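Local coordinates for protein nicastrin (Dictyostelium purpureum, PDB 4R12) that probably serves as an essential subunit of the gamma-secretase complex, which cleaves membrane proteins such as Notch receptors and APP within the membrane, at residues 73-79 against 100-106; 96-101 against 415-420; 142-146 against 226-230; 233-237 against 409-413. All blocks are in the same frame, centred on the assembly; numbering follows the deposited sequence.

Contact 1. Residues 73-79 against 100-106. With NAG (2-acetamido-2-deoxy-beta-D-glucopyranose), chain C; NAG (2-acetamido-2-deoxy-beta-D-glucopyranose), chain D.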
# COMPACT_ATOMS: atom_id res chain seq x y z
N ASP A 73 26.26 -3.08 0.21
CA ASP A 73 25.86 -2.38 -0.99
C ASP A 73 24.62 -3.11 -1.48
O ASP A 73 24.56 -4.34 -1.41
CB ASP A 73 26.96 -2.40 -2.06
CG ASP A 73 26.55 -1.66 -3.33
OD1 ASP A 73 25.83 -2.25 -4.16
OD2 ASP A 73 26.97 -0.50 -3.49
N THR A 74 23.63 -2.38 -1.96
CA THR A 74 22.35 -3.01 -2.20
C THR A 74 22.39 -4.07 -3.32
O THR A 74 21.52 -4.94 -3.37
CB THR A 74 21.26 -1.98 -2.52
OG1 THR A 74 19.98 -2.63 -2.53
CG2 THR A 74 21.51 -1.29 -3.85
N ASN A 75 23.40 -4.02 -4.19
CA ASN A 75 23.54 -5.06 -5.20
C ASN A 75 23.76 -6.44 -4.57
O ASN A 75 23.51 -7.47 -5.20
CB ASN A 75 24.68 -4.75 -6.16
CG ASN A 75 24.20 -4.07 -7.44
OD1 ASN A 75 23.02 -3.74 -7.58
ND2 ASN A 75 25.12 -3.86 -8.38
N TYR A 76 24.19 -6.45 -3.31
CA TYR A 76 24.42 -7.70 -2.60
C TYR A 76 23.33 -8.04 -1.59
O TYR A 76 23.45 -9.02 -0.84
CB TYR A 76 25.79 -7.65 -1.92
CG TYR A 76 26.88 -7.73 -2.95
CD1 TYR A 76 27.33 -6.59 -3.61
CD2 TYR A 76 27.41 -8.95 -3.33
CE1 TYR A 76 28.31 -6.67 -4.59
CE2 TYR A 76 28.38 -9.04 -4.30
CZ TYR A 76 28.82 -7.90 -4.93
OH TYR A 76 29.79 -8.01 -5.90
N PHE A 77 22.25 -7.26 -1.59
CA PHE A 77 21.10 -7.53 -0.73
C PHE A 77 19.98 -8.26 -1.47
O PHE A 77 19.15 -7.64 -2.13
CB PHE A 77 20.56 -6.22 -0.12
CG PHE A 77 19.39 -6.42 0.80
CD1 PHE A 77 19.51 -7.20 1.95
CD2 PHE A 77 18.16 -5.85 0.51
CE1 PHE A 77 18.43 -7.38 2.81
CE2 PHE A 77 17.07 -6.03 1.35
CZ PHE A 77 17.20 -6.80 2.50
N ASN A 78 20.06 -9.58 -1.45
CA ASN A 78 19.08 -10.47 -2.05
C ASN A 78 19.15 -11.86 -1.36
O ASN A 78 20.08 -12.10 -0.68
CB ASN A 78 19.21 -10.54 -3.58
CG ASN A 78 20.44 -11.28 -4.05
OD1 ASN A 78 20.86 -12.21 -3.43
ND2 ASN A 78 21.01 -10.88 -5.19
N SER A 79 18.17 -12.73 -1.53
CA SER A 79 18.12 -13.99 -0.78
C SER A 79 19.40 -14.80 -0.95
O SER A 79 20.04 -15.18 0.03
CB SER A 79 16.91 -14.84 -1.18
OG SER A 79 16.85 -15.02 -2.59
N THR A 100 23.25 4.02 -3.25
CA THR A 100 23.17 3.52 -4.63
C THR A 100 21.95 2.62 -4.77
O THR A 100 21.41 2.13 -3.77
CB THR A 100 24.41 2.72 -5.03
OG1 THR A 100 24.52 1.56 -4.20
CG2 THR A 100 25.68 3.57 -4.91
N LYS A 101 21.50 2.40 -6.00
CA LYS A 101 20.35 1.55 -6.31
C LYS A 101 20.82 0.22 -6.85
O LYS A 101 21.98 0.07 -7.21
CB LYS A 101 19.44 2.21 -7.35
CG LYS A 101 18.64 3.41 -6.87
CD LYS A 101 17.88 3.99 -8.07
CE LYS A 101 17.05 5.21 -7.69
NZ LYS A 101 15.72 4.81 -7.17
N LYS A 102 19.91 -0.75 -6.95
CA LYS A 102 20.27 -2.01 -7.61
C LYS A 102 20.39 -1.77 -9.11
O LYS A 102 19.62 -1.02 -9.68
CB LYS A 102 19.24 -3.11 -7.35
CG LYS A 102 19.38 -3.78 -5.99
CD LYS A 102 18.43 -4.98 -5.88
CE LYS A 102 18.81 -5.89 -4.70
NZ LYS A 102 18.78 -5.15 -3.39
N THR A 103 21.36 -2.42 -9.74
CA THR A 103 21.54 -2.30 -11.19
C THR A 103 20.79 -3.40 -11.95
O THR A 103 20.98 -3.57 -13.16
CB THR A 103 23.02 -2.36 -11.57
OG1 THR A 103 23.58 -3.60 -11.10
CG2 THR A 103 23.77 -1.19 -10.92
N TYR A 104 19.95 -4.14 -11.25
CA TYR A 104 19.18 -5.21 -11.88
C TYR A 104 17.76 -5.24 -11.34
O TYR A 104 17.51 -4.72 -10.25
CB TYR A 104 19.87 -6.56 -11.67
CG TYR A 104 20.18 -6.92 -10.23
CD1 TYR A 104 19.22 -7.51 -9.41
CD2 TYR A 104 21.46 -6.70 -9.70
CE1 TYR A 104 19.51 -7.87 -8.09
CE2 TYR A 104 21.76 -7.05 -8.38
CZ TYR A 104 20.78 -7.63 -7.58
OH TYR A 104 21.06 -7.99 -6.28
N PRO A 105 16.82 -5.86 -12.08
CA PRO A 105 15.45 -5.95 -11.56
C PRO A 105 15.40 -6.85 -10.33
O PRO A 105 16.12 -7.85 -10.26
CB PRO A 105 14.65 -6.57 -12.72
CG PRO A 105 15.58 -6.58 -13.91
CD PRO A 105 16.97 -6.57 -13.37
N TYR A 106 14.56 -6.50 -9.36
CA TYR A 106 14.54 -7.26 -8.13
C TYR A 106 13.21 -7.16 -7.38
O TYR A 106 12.72 -6.06 -7.13
CB TYR A 106 15.68 -6.80 -7.19
CG TYR A 106 15.66 -7.56 -5.91
CD1 TYR A 106 15.96 -8.92 -5.90
CD2 TYR A 106 15.26 -6.96 -4.71
CE1 TYR A 106 15.91 -9.65 -4.75
CE2 TYR A 106 15.21 -7.70 -3.53
CZ TYR A 106 15.54 -9.05 -3.57
OH TYR A 106 15.50 -9.83 -2.45
C1 NAG C . 21.71 -11.40 -5.98
C2 NAG C . 21.66 -11.67 -7.47
C3 NAG C . 22.95 -12.22 -8.01
C4 NAG C . 24.14 -11.39 -7.62
C5 NAG C . 24.12 -11.22 -6.10
C6 NAG C . 25.22 -10.34 -5.55
C7 NAG C . 19.40 -12.23 -7.92
C8 NAG C . 18.38 -13.32 -7.94
N2 NAG C . 20.64 -12.61 -7.77
O3 NAG C . 22.84 -12.29 -9.41
O4 NAG C . 25.24 -12.14 -8.03
O5 NAG C . 22.88 -10.70 -5.65
O6 NAG C . 25.54 -9.25 -6.36
O7 NAG C . 19.09 -11.09 -8.03
C1 NAG D . 21.84 9.90 -3.41
C2 NAG D . 21.36 9.38 -4.74
C3 NAG D . 22.31 9.80 -5.83
C4 NAG D . 22.63 11.29 -5.77
C5 NAG D . 23.04 11.64 -4.34
C6 NAG D . 23.30 13.10 -4.11
C7 NAG D . 20.17 7.32 -4.76
C8 NAG D . 20.27 5.84 -4.89
N2 NAG D . 21.31 7.95 -4.70
O3 NAG D . 21.70 9.45 -7.06
O4 NAG D . 23.68 11.54 -6.70
O5 NAG D . 21.96 11.30 -3.52
O6 NAG D . 22.12 13.83 -4.37
O7 NAG D . 19.11 7.89 -4.71
O HOH W 1 24.76 -0.56 -5.94
O HOH W 2 23.64 0.47 -1.84

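Contact 2. Residues 96-101 against 415-420. With NAG (2-acetamido-2-deoxy-beta-D-glucopyranose), chain D.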
# COMPACT_ATOMS: atom_id res chain seq x y z
N VAL A 96 21.68 -2.14 5.28
CA VAL A 96 21.57 -2.04 3.83
C VAL A 96 21.68 -0.57 3.42
O VAL A 96 20.92 0.29 3.88
CB VAL A 96 20.25 -2.66 3.31
CG1 VAL A 96 20.13 -2.45 1.78
CG2 VAL A 96 20.19 -4.16 3.67
N LEU A 97 22.63 -0.30 2.54
CA LEU A 97 22.90 1.05 2.07
C LEU A 97 21.94 1.43 0.95
O LEU A 97 21.60 0.61 0.10
CB LEU A 97 24.35 1.14 1.58
CG LEU A 97 25.44 0.70 2.57
CD1 LEU A 97 26.77 0.56 1.85
CD2 LEU A 97 25.57 1.68 3.73
N THR A 98 21.49 2.68 0.96
CA THR A 98 20.60 3.16 -0.09
C THR A 98 21.18 4.36 -0.83
O THR A 98 20.42 5.09 -1.47
CB THR A 98 19.22 3.57 0.48
OG1 THR A 98 19.38 4.72 1.32
CG2 THR A 98 18.62 2.43 1.29
N ASP A 99 22.50 4.57 -0.74
CA ASP A 99 23.13 5.68 -1.48
C ASP A 99 23.33 5.31 -2.96
O ASP A 99 23.53 6.18 -3.80
CB ASP A 99 24.47 6.10 -0.85
CG ASP A 99 25.43 4.93 -0.63
OD1 ASP A 99 24.98 3.78 -0.44
OD2 ASP A 99 26.66 5.19 -0.62
N THR A 100 23.25 4.02 -3.25
CA THR A 100 23.17 3.52 -4.63
C THR A 100 21.95 2.62 -4.77
O THR A 100 21.41 2.13 -3.77
CB THR A 100 24.41 2.72 -5.03
OG1 THR A 100 24.52 1.56 -4.20
CG2 THR A 100 25.68 3.57 -4.91
N LYS A 101 21.50 2.40 -6.00
CA LYS A 101 20.35 1.55 -6.31
C LYS A 101 20.82 0.22 -6.85
O LYS A 101 21.98 0.07 -7.21
CB LYS A 101 19.44 2.21 -7.35
CG LYS A 101 18.64 3.41 -6.87
CD LYS A 101 17.88 3.99 -8.07
CE LYS A 101 17.05 5.21 -7.69
NZ LYS A 101 15.72 4.81 -7.17
N GLU A 415 11.70 -1.30 -2.13
CA GLU A 415 12.01 0.13 -1.97
C GLU A 415 12.34 0.85 -3.27
O GLU A 415 12.10 2.05 -3.40
CB GLU A 415 13.19 0.32 -0.99
CG GLU A 415 14.39 -0.54 -1.35
CD GLU A 415 15.70 -0.10 -0.71
OE1 GLU A 415 15.85 1.10 -0.42
OE2 GLU A 415 16.58 -0.95 -0.51
N GLN A 416 12.91 0.13 -4.24
CA GLN A 416 13.26 0.75 -5.51
C GLN A 416 12.06 0.97 -6.44
O GLN A 416 12.22 1.48 -7.55
CB GLN A 416 14.33 -0.08 -6.23
CG GLN A 416 15.14 0.72 -7.24
CD GLN A 416 16.48 0.08 -7.56
OE1 GLN A 416 17.15 -0.48 -6.69
NE2 GLN A 416 16.89 0.17 -8.83
N ASP A 417 10.86 0.60 -5.99
CA ASP A 417 9.64 0.95 -6.71
C ASP A 417 9.29 2.39 -6.35
O ASP A 417 8.37 2.65 -5.57
CB ASP A 417 8.50 -0.02 -6.36
CG ASP A 417 7.25 0.23 -7.18
OD1 ASP A 417 7.28 1.05 -8.13
OD2 ASP A 417 6.21 -0.41 -6.87
N ASP A 418 10.05 3.32 -6.93
CA ASP A 418 9.99 4.72 -6.53
C ASP A 418 9.70 5.63 -7.74
O ASP A 418 9.28 5.14 -8.80
CB ASP A 418 11.31 5.12 -5.84
CG ASP A 418 12.53 4.93 -6.73
OD1 ASP A 418 12.39 4.79 -7.96
OD2 ASP A 418 13.66 4.92 -6.18
N ASN A 419 9.95 6.93 -7.61
CA ASN A 419 9.54 7.86 -8.67
C ASN A 419 10.26 7.59 -9.98
O ASN A 419 9.73 7.91 -11.05
CB ASN A 419 9.70 9.35 -8.25
CG ASN A 419 11.15 9.78 -7.96
OD1 ASN A 419 12.11 9.06 -8.21
ND2 ASN A 419 11.29 10.98 -7.41
N GLU A 420 11.45 6.99 -9.89
CA GLU A 420 12.21 6.65 -11.10
C GLU A 420 11.76 5.33 -11.73
O GLU A 420 12.24 4.95 -12.80
CB GLU A 420 13.70 6.61 -10.78
CG GLU A 420 14.24 8.00 -10.49
CD GLU A 420 15.73 8.03 -10.29
OE1 GLU A 420 16.35 6.94 -10.21
OE2 GLU A 420 16.29 9.14 -10.22
C1 NAG D . 21.84 9.90 -3.41
C2 NAG D . 21.36 9.38 -4.74
C3 NAG D . 22.31 9.80 -5.83
C4 NAG D . 22.63 11.29 -5.77
C5 NAG D . 23.04 11.64 -4.34
C6 NAG D . 23.30 13.10 -4.11
C7 NAG D . 20.17 7.32 -4.76
C8 NAG D . 20.27 5.84 -4.89
N2 NAG D . 21.31 7.95 -4.70
O3 NAG D . 21.70 9.45 -7.06
O4 NAG D . 23.68 11.54 -6.70
O5 NAG D . 21.96 11.30 -3.52
O6 NAG D . 22.12 13.83 -4.37
O7 NAG D . 19.11 7.89 -4.71
O HOH W 3 19.09 -0.34 -0.89

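Contact 3. Residues 142-146 against 226-230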
# COMPACT_ATOMS: atom_id res chain seq x y z
N PRO A 142 18.77 -8.47 13.44
CA PRO A 142 18.09 -7.31 12.86
C PRO A 142 18.68 -6.88 11.52
O PRO A 142 19.88 -7.05 11.27
CB PRO A 142 18.29 -6.24 13.93
CG PRO A 142 19.60 -6.60 14.56
CD PRO A 142 19.66 -8.09 14.55
N ILE A 143 17.83 -6.33 10.67
CA ILE A 143 18.26 -5.74 9.42
C ILE A 143 17.67 -4.33 9.32
O ILE A 143 16.46 -4.15 9.48
CB ILE A 143 17.84 -6.59 8.18
CG1 ILE A 143 18.25 -8.06 8.37
CG2 ILE A 143 18.46 -6.04 6.90
CD1 ILE A 143 17.95 -8.96 7.16
N PHE A 144 18.54 -3.34 9.13
CA PHE A 144 18.11 -1.96 8.90
C PHE A 144 18.56 -1.46 7.54
O PHE A 144 19.70 -1.70 7.13
CB PHE A 144 18.69 -0.99 9.94
CG PHE A 144 18.09 -1.09 11.32
CD1 PHE A 144 17.97 -2.30 11.96
CD2 PHE A 144 17.73 0.05 12.00
CE1 PHE A 144 17.46 -2.38 13.26
CE2 PHE A 144 17.22 -0.02 13.30
CZ PHE A 144 17.08 -1.24 13.92
N ALA A 145 17.69 -0.70 6.86
CA ALA A 145 18.14 0.19 5.82
C ALA A 145 18.36 1.58 6.43
O ALA A 145 17.83 1.88 7.51
CB ALA A 145 17.13 0.26 4.67
N ILE A 146 19.14 2.41 5.75
CA ILE A 146 19.42 3.76 6.22
C ILE A 146 19.32 4.71 5.03
O ILE A 146 19.47 4.28 3.89
CB ILE A 146 20.81 3.88 6.88
CG1 ILE A 146 21.85 3.09 6.08
CG2 ILE A 146 20.76 3.40 8.34
CD1 ILE A 146 23.26 3.29 6.57
N PHE A 226 10.37 -4.90 1.77
CA PHE A 226 11.17 -5.59 2.78
C PHE A 226 11.27 -4.64 3.97
O PHE A 226 11.05 -5.03 5.11
CB PHE A 226 12.57 -5.93 2.25
CG PHE A 226 13.34 -6.89 3.12
CD1 PHE A 226 14.03 -6.43 4.23
CD2 PHE A 226 13.37 -8.25 2.82
CE1 PHE A 226 14.74 -7.30 5.04
CE2 PHE A 226 14.09 -9.14 3.63
CZ PHE A 226 14.77 -8.66 4.73
N PHE A 227 11.59 -3.38 3.68
CA PHE A 227 11.65 -2.31 4.68
C PHE A 227 10.40 -1.46 4.55
O PHE A 227 10.33 -0.58 3.68
CB PHE A 227 12.90 -1.44 4.49
CG PHE A 227 14.18 -2.22 4.56
CD1 PHE A 227 14.64 -2.72 5.77
CD2 PHE A 227 14.91 -2.48 3.42
CE1 PHE A 227 15.81 -3.47 5.83
CE2 PHE A 227 16.08 -3.22 3.48
CZ PHE A 227 16.53 -3.71 4.69
N ARG A 228 9.40 -1.71 5.39
CA ARG A 228 8.07 -1.17 5.13
C ARG A 228 7.95 0.35 5.35
O ARG A 228 7.00 0.97 4.85
CB ARG A 228 7.03 -1.94 5.97
CG ARG A 228 6.76 -3.35 5.36
CD ARG A 228 5.98 -4.28 6.29
NE ARG A 228 6.82 -4.93 7.30
CZ ARG A 228 7.60 -5.99 7.07
NH1 ARG A 228 7.64 -6.54 5.87
NH2 ARG A 228 8.33 -6.50 8.06
N ASP A 229 8.91 0.96 6.04
CA ASP A 229 8.93 2.43 6.13
C ASP A 229 9.33 3.05 4.79
O ASP A 229 9.23 4.26 4.62
CB ASP A 229 9.88 2.91 7.22
CG ASP A 229 9.40 2.53 8.61
OD1 ASP A 229 8.21 2.75 8.91
OD2 ASP A 229 10.22 1.97 9.37
N LEU A 230 9.81 2.22 3.86
CA LEU A 230 10.24 2.69 2.54
C LEU A 230 9.28 2.25 1.44
O LEU A 230 9.64 2.27 0.27
CB LEU A 230 11.65 2.18 2.20
CG LEU A 230 12.76 2.63 3.16
CD1 LEU A 230 14.11 2.03 2.75
CD2 LEU A 230 12.81 4.17 3.16

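Contact 4. Residues 233-237 against 409-413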
# COMPACT_ATOMS: atom_id res chain seq x y z
N GLY A 233 6.03 2.10 -3.19
CA GLY A 233 5.27 1.30 -4.16
C GLY A 233 4.70 2.13 -5.30
O GLY A 233 3.49 2.15 -5.52
N ALA A 234 5.57 2.83 -6.02
CA ALA A 234 5.14 3.76 -7.05
C ALA A 234 4.27 3.05 -8.10
O ALA A 234 3.11 3.41 -8.29
CB ALA A 234 6.34 4.44 -7.70
N ASP A 235 4.79 2.01 -8.74
CA ASP A 235 3.95 1.30 -9.72
C ASP A 235 2.97 0.36 -9.04
O ASP A 235 1.84 0.18 -9.51
CB ASP A 235 4.78 0.53 -10.75
CG ASP A 235 4.01 0.27 -12.04
OD1 ASP A 235 3.15 1.13 -12.39
OD2 ASP A 235 4.22 -0.78 -12.70
N GLN A 236 3.39 -0.25 -7.93
CA GLN A 236 2.53 -1.17 -7.21
C GLN A 236 1.17 -0.56 -6.87
O GLN A 236 0.12 -1.18 -7.10
CB GLN A 236 3.21 -1.62 -5.90
CG GLN A 236 2.37 -2.60 -5.09
CD GLN A 236 3.10 -3.07 -3.84
OE1 GLN A 236 3.86 -2.31 -3.24
NE2 GLN A 236 2.87 -4.32 -3.46
N SER A 237 1.17 0.66 -6.34
CA SER A 237 -0.07 1.31 -5.91
C SER A 237 -0.12 2.83 -6.14
O SER A 237 -1.12 3.35 -6.61
CB SER A 237 -0.31 1.07 -4.42
OG SER A 237 -0.38 -0.32 -4.10
N ASN A 409 6.30 -3.82 -13.70
CA ASN A 409 7.02 -3.43 -12.48
C ASN A 409 8.21 -4.36 -12.18
O ASN A 409 8.02 -5.52 -11.81
CB ASN A 409 6.05 -3.44 -11.29
CG ASN A 409 6.61 -2.75 -10.04
OD1 ASN A 409 7.79 -2.40 -9.99
ND2 ASN A 409 5.76 -2.57 -9.03
N PRO A 410 9.45 -3.85 -12.33
CA PRO A 410 10.63 -4.68 -12.08
C PRO A 410 11.05 -4.69 -10.60
O PRO A 410 11.99 -5.41 -10.23
CB PRO A 410 11.70 -4.02 -12.94
CG PRO A 410 11.32 -2.58 -12.95
CD PRO A 410 9.81 -2.53 -12.89
N TYR A 411 10.35 -3.93 -9.77
CA TYR A 411 10.69 -3.85 -8.35
C TYR A 411 9.45 -4.01 -7.48
O TYR A 411 9.25 -3.26 -6.53
CB TYR A 411 11.38 -2.50 -8.06
CG TYR A 411 12.73 -2.41 -8.72
CD1 TYR A 411 13.76 -3.24 -8.32
CD2 TYR A 411 12.96 -1.53 -9.76
CE1 TYR A 411 15.01 -3.18 -8.94
CE2 TYR A 411 14.20 -1.46 -10.39
CZ TYR A 411 15.22 -2.29 -9.97
OH TYR A 411 16.45 -2.23 -10.59
N TYR A 412 8.63 -5.02 -7.79
CA TYR A 412 7.39 -5.19 -7.05
C TYR A 412 7.63 -5.49 -5.57
O TYR A 412 8.35 -6.42 -5.23
CB TYR A 412 6.54 -6.30 -7.68
CG TYR A 412 5.20 -6.42 -7.01
CD1 TYR A 412 5.03 -7.24 -5.90
CD2 TYR A 412 4.11 -5.70 -7.48
CE1 TYR A 412 3.80 -7.33 -5.27
CE2 TYR A 412 2.87 -5.79 -6.85
CZ TYR A 412 2.73 -6.61 -5.75
OH TYR A 412 1.51 -6.70 -5.12
N GLY A 413 7.01 -4.71 -4.69
CA GLY A 413 7.11 -4.94 -3.26
C GLY A 413 8.49 -4.62 -2.71
O GLY A 413 9.00 -5.30 -1.81
O HOH W 4 6.29 -2.08 -4.62

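Contact 1. Residues 73-79 against 100-106
K102 sends its amine into the turn of residues 74-77. The chain is extended up to CE and then bends (chi4 59°), which brings NZ among three acceptors: T74 O at 2.7 Å, T74 OG1 at 2.9 Å and F77 O at 2.8 Å. NZ meets F77 O in its carbonyl plane, on a lone pair. Y414 OH is a further partner. N75 crosses T103 at about a right angle and grips it twice. T103 N donates to N75 OD1 (3.0 Å, 158°), and N75 ND2 donates to T103 OG1 (3.1 Å). The Y104 ring slides past the N75 amide in the opposite direction. Its OH donates to N75 O at 2.7 Å from above the carbonyl plane. The same oxygen accepts a hydrogen bond from O6 of the sugar linked to N78 ND2. N78 CB rests obliquely against the Y106 ring, 3.6 Å from Y106 CE1. N78 OD1 caps helix 79-83 through S81 N. At the other end a water ties D73 OD1 to T100 OG1 and K101 O. D73 OD2 also forms a salt bridge with R155. The two loops follow strands 67-72 and 90-96, which are parallel neighbours in the small lobe.

Contact 2. Residues 96-101 against 415-420
K101 extends from the small-lobe segment to two acids of residues 415-420. It forms a salt-bridge network with D418 and E420. K101 NZ and D418 OD2 are modelled too close, so the exact geometry there is doubtful. The link to E420 is long and equally uncertain, with K101 NZ 3.8 Å from E420 OE1. The lysine chain runs out straight as far as CE. K101 CE comes within 3.1 Å of E420 OE1. A second polar link passes through a water. It donates to L97 O at 2.9 Å and to E415 OE2 at 2.6 Å. The other carboxylate oxygen, E415 OE1, lies 3.5 Å from the T98 methyl CG2. T98 OG1 faces elsewhere and is bonded to I146 O. Packing fills in between these links. The Q416 side chain crosses the K101 chain at a slant, its amide against K101 CB, with Q416 NE2 3.6 Å away. Q416 OE1 accepts from K102 N. The sugar on N148 adds to the small-lobe side. Its N2 donates to D99 O (3.0 Å, 158°), and its C8 methyl sits 3.5 Å from K101 CG. No direct hydrogen bond joins the two segments. Between them the link rests on a bridging water, aliphatic packing and probable charge pairing, with the K102 to Q416 bond beside them. The salt bridges would probably depend on ionic conditions.

Contact 3. Residues 142-146 against 226-230
The F227 ring is sandwiched. Over one face sits the A145 methyl: its CB is 3.7 Å from the ring centroid and 8° off the normal, a CH-pi contact. A145 N lies over the same ring, 3.5 Å from F227 CE1. The opposite face is covered by F226 of its own segment, whose CD1 stands 3.7 Å above the F227 plane. At the edge, I143 O is in the ring plane, and I143 CG2 lies 3.7 Å from F227 CZ. I143 divides its two branches between the two phenylalanines. With CG1 opposite the carbonyl carbon (chi1 -51°) and the branch extended beyond it, CD1 reaches the edge of the F226 ring, 4.0 Å from F226 CZ. The CG2 methyl takes F227. Strand 143-146 lies in the small lobe between strand 90-96, its parallel neighbour, and strand 21-29, which is antiparallel to it. Residues 226-230 belong to the large lobe, whose family falls in the zinc exopeptidase clan. They lie in the loop between strand 214-220 and helix 234-252. I143 and A145 face this loop, while the CB atoms of F144 and I146 point away from it. L230 extends the apolar patch, with L230 CD1 4.0 Å from A145 CB. L230 N donates to F227 O at 2.9 Å, closing a turn. F77 meets F226 edge-to-face, and V96 touches F227.

Contact 4. Residues 233-237 against 409-413
Q236 and N409 meet at the N-terminal end of helix 234-252 in the large lobe. G233 is the N-cap, and residues 409-413 begin with an Asx turn. Q236 leaves the helix with CG anti to its backbone N (chi1 -179°), and the chain stays extended. This carries its amide across the Y412 ring. Q236 CB is 4.1 Å from N409 ND2. CG comes next and lies 3.7 Å from Y412 CE2. CD stands over a face of the Y412 ring. The amide plane is turned 67° from the ring, and its nitrogen is the closer end: Q236 NE2 is 3.2 Å from Y412 CZ. A water lies between Q236 OE1 (2.8 Å) and G413 N (2.7 Å) and accepts from the latter. D235 and N409 slide past each other in opposite directions. D235 OD2 is 3.5 Å from N409 CB. In the Asx turn Y411 N donates to N409 OD1 (3.0 Å, 155°), from above the carbonyl plane. Three polar ends have partners outside the two segments: Q236 NE2 is hydrogen-bonded to T224 OG1, D235 OD1 accepts from G329 N, and N409 OD1 accepts from N421 ND2. D417 supplies acceptors for the first turn of the helix, and its OD1 takes D235 N. Q236 N and N409 ND2, two donors 3.5 Å apart, do not bond each other; both bond D417 OD2.

In the fold
Contact 3 and contact 4 are buried, contact 1 is partly buried, and contact 2 lies at the surface. Contacts 2 and 3 join the small lobe to the large lobe, the former with charges and water, the latter mainly with apolar side chains and no hydrogen bond across it. Contact 1 stays within the small lobe and contact 4 within the large lobe; both rely on polar groups. Contacts 1 and 2 share T100 and K101. Loop 409-420 serves contacts 2 and 4. It also reaches contact 1, where Y106 N and P410 O lie 2.9 Å apart. F77 of contact 1 packs on both phenylalanines of contact 3. Strand 143-146 of contact 3 pairs with V96 of contact 2.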